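Side-chain contact in protein phosphotransferase ChpT (Brucella abortus, PDB 4QPK), which relays phosphoryl groups as a histidine phosphotransferase in the phosphorelay controlling cell growth, division and intracellular survival in mammalian host cells: residues I231-A235 against E236-F240. Residues are numbered along the deposited sequence; the frame is centred on the assembly and turned at random.
Sequences IHATA and EDIVF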
loop_
_atom_site.group_PDB
_atom_site.type_symbol
_atom_site.label_atom_id
_atom_site.label_comp_id
_atom_site.label_asym_id
_atom_site.label_seq_id
_atom_site.Cartn_x
_atom_site.Cartn_y
_atom_site.Cartn_z
ATOM N N ILE B 231 19.101 -19.626 8.553
ATOM C CA ILE B 231 19.512 -18.691 9.583
ATOM C C ILE B 231 20.746 -19.247 10.275
ATOM O O ILE B 231 20.712 -20.354 10.802
ATOM C CB ILE B 231 18.424 -18.466 10.641
ATOM C CG1 ILE B 231 17.091 -18.078 9.995
ATOM C CG2 ILE B 231 18.864 -17.403 11.620
ATOM C CD1 ILE B 231 15.944 -17.993 10.992
ATOM N N HIS B 232 21.831 -18.483 10.249
ATOM C CA HIS B 232 23.041 -18.823 10.997
ATOM C C HIS B 232 23.405 -17.718 11.982
ATOM O O HIS B 232 23.939 -16.686 11.586
ATOM C CB HIS B 232 24.217 -19.087 10.059
ATOM C CG HIS B 232 25.442 -19.575 10.772
ATOM N ND1 HIS B 232 25.406 -20.056 12.060
ATOM C CD2 HIS B 232 26.736 -19.638 10.379
ATOM C CE1 HIS B 232 26.628 -20.401 12.436
ATOM N NE2 HIS B 232 27.449 -20.160 11.433
ATOM N N ALA B 233 23.092 -17.935 13.258
ATOM C CA ALA B 233 23.332 -16.944 14.305
ATOM C C ALA B 233 24.510 -17.318 15.209
ATOM O O ALA B 233 24.539 -18.412 15.778
ATOM C CB ALA B 233 22.081 -16.751 15.142
ATOM N N THR B 234 25.488 -16.418 15.308
ATOM C CA THR B 234 26.610 -16.562 16.232
ATOM C C THR B 234 26.647 -15.359 17.180
ATOM O O THR B 234 25.782 -14.478 17.106
ATOM C CB THR B 234 27.956 -16.675 15.493
ATOM O OG1 THR B 234 28.302 -15.410 14.907
ATOM C CG2 THR B 234 27.887 -17.741 14.412
ATOM N N ALA B 235 27.642 -15.322 18.064
ATOM C CA ALA B 235 27.784 -14.208 19.004
ATOM C C ALA B 235 28.250 -12.937 18.289
ATOM O O ALA B 235 28.083 -11.826 18.800
ATOM C CB ALA B 235 28.751 -14.575 20.129
ATOM N N GLU B 236 28.832 -13.109 17.106
ATOM C CA GLU B 236 29.371 -11.993 16.335
ATOM C C GLU B 236 28.363 -11.398 15.358
ATOM O O GLU B 236 28.338 -10.190 15.151
ATOM C CB GLU B 236 30.603 -12.429 15.538
ATOM C CG GLU B 236 31.848 -12.647 16.367
ATOM C CD GLU B 236 33.094 -12.641 15.514
ATOM O OE1 GLU B 236 33.196 -13.487 14.595
ATOM O OE2 GLU B 236 33.957 -11.775 15.748
ATOM N N ASP B 237 27.567 -12.260 14.737
ATOM C CA ASP B 237 26.623 -11.822 13.707
ATOM C C ASP B 237 25.491 -12.799 13.487
ATOM O O ASP B 237 25.482 -13.903 14.035
ATOM C CB ASP B 237 27.337 -11.573 12.370
ATOM C CG ASP B 237 28.087 -12.796 11.813
ATOM O OD1 ASP B 237 27.819 -13.948 12.202
ATOM O OD2 ASP B 237 28.980 -12.584 10.960
ATOM N N ILE B 238 24.524 -12.366 12.684
ATOM C CA ILE B 238 23.506 -13.263 12.163
ATOM C C ILE B 238 23.525 -13.179 10.643
ATOM O O ILE B 238 23.567 -12.091 10.071
ATOM C CB ILE B 238 22.096 -12.928 12.685
ATOM C CG1 ILE B 238 22.085 -12.916 14.222
ATOM C CG2 ILE B 238 21.091 -13.927 12.114
ATOM C CD1 ILE B 238 20.806 -12.316 14.850
ATOM N N VAL B 239 23.544 -14.333 9.992
ATOM C CA VAL B 239 23.472 -14.383 8.544
ATOM C C VAL B 239 22.142 -14.985 8.107
ATOM O O VAL B 239 21.807 -16.115 8.460
ATOM C CB VAL B 239 24.623 -15.201 7.938
ATOM C CG1 VAL B 239 24.462 -15.316 6.441
ATOM C CG2 VAL B 239 25.962 -14.563 8.291
ATOM N N PHE B 240 21.362 -14.202 7.371
ATOM C CA PHE B 240 20.181 -14.738 6.714
ATOM C C PHE B 240 20.556 -14.995 5.271
ATOM O O PHE B 240 20.959 -14.073 4.571
ATOM C CB PHE B 240 19.003 -13.763 6.805
ATOM C CG PHE B 240 18.597 -13.422 8.212
ATOM C CD1 PHE B 240 17.668 -14.204 8.886
ATOM C CD2 PHE B 240 19.132 -12.319 8.855
ATOM C CE1 PHE B 240 17.279 -13.885 10.183
ATOM C CE2 PHE B 240 18.754 -11.995 10.148
ATOM C CZ PHE B 240 17.825 -12.786 10.813
HETATM O O HOH W 1 26.700 -16.228 11.742
#
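Thr234 and Asp237 flank the turn made by Ala235 and Glu236, their side chains alongside and pointing the same way. With chi1 at 71°, Thr234 OG1 sits between its own backbone N and carbonyl carbon, where it serves two partners: it accepts from Glu236 N at 3.2 Å, the bond of an ST turn, and donates to Asp237 OD1 at 3.1 Å, approaching from above the carboxylate plane. The backbone bond from Thr234 N to Asp237 O (2.8 Å) closes the turn. Glu236 contributes mainly through its backbone N and CB; its carboxylate leads away. A salt bridge from Asp237 OD2 to Lys185 ties the carboxylate to strand 178-185.

His232 and Val239, sharing one face of the sheet, form the hydrogen-bonded pair: His232 N meets Val239 O in the carbonyl plane, with an N-H...O angle of 174°, and Val239 N returns to His232 O at 2.9 Å. A water 2.6 Å from Asp237 OD1 also meets His232 O and lies above one face of the imidazole, offset toward its rim.

On the opposite sheet face, Ile231 lies beside Phe240 (CG1 to CD1, 4.1 Å) and Ile238 (CG2 to CG2, 4.2 Å), while Ala233 CB meets Ile238 CG1 at 3.9 Å. Ile231 packs on helix 193-199, Phe240 on helix 144-160, and Ile238 on Leu189 and Val191. The whole is an antiparallel beta hairpin with a four-residue connection, 234-237, its turn near type I, at the edge of the mixed sheet in the domain resembling a histidine-kinase catalytic domain.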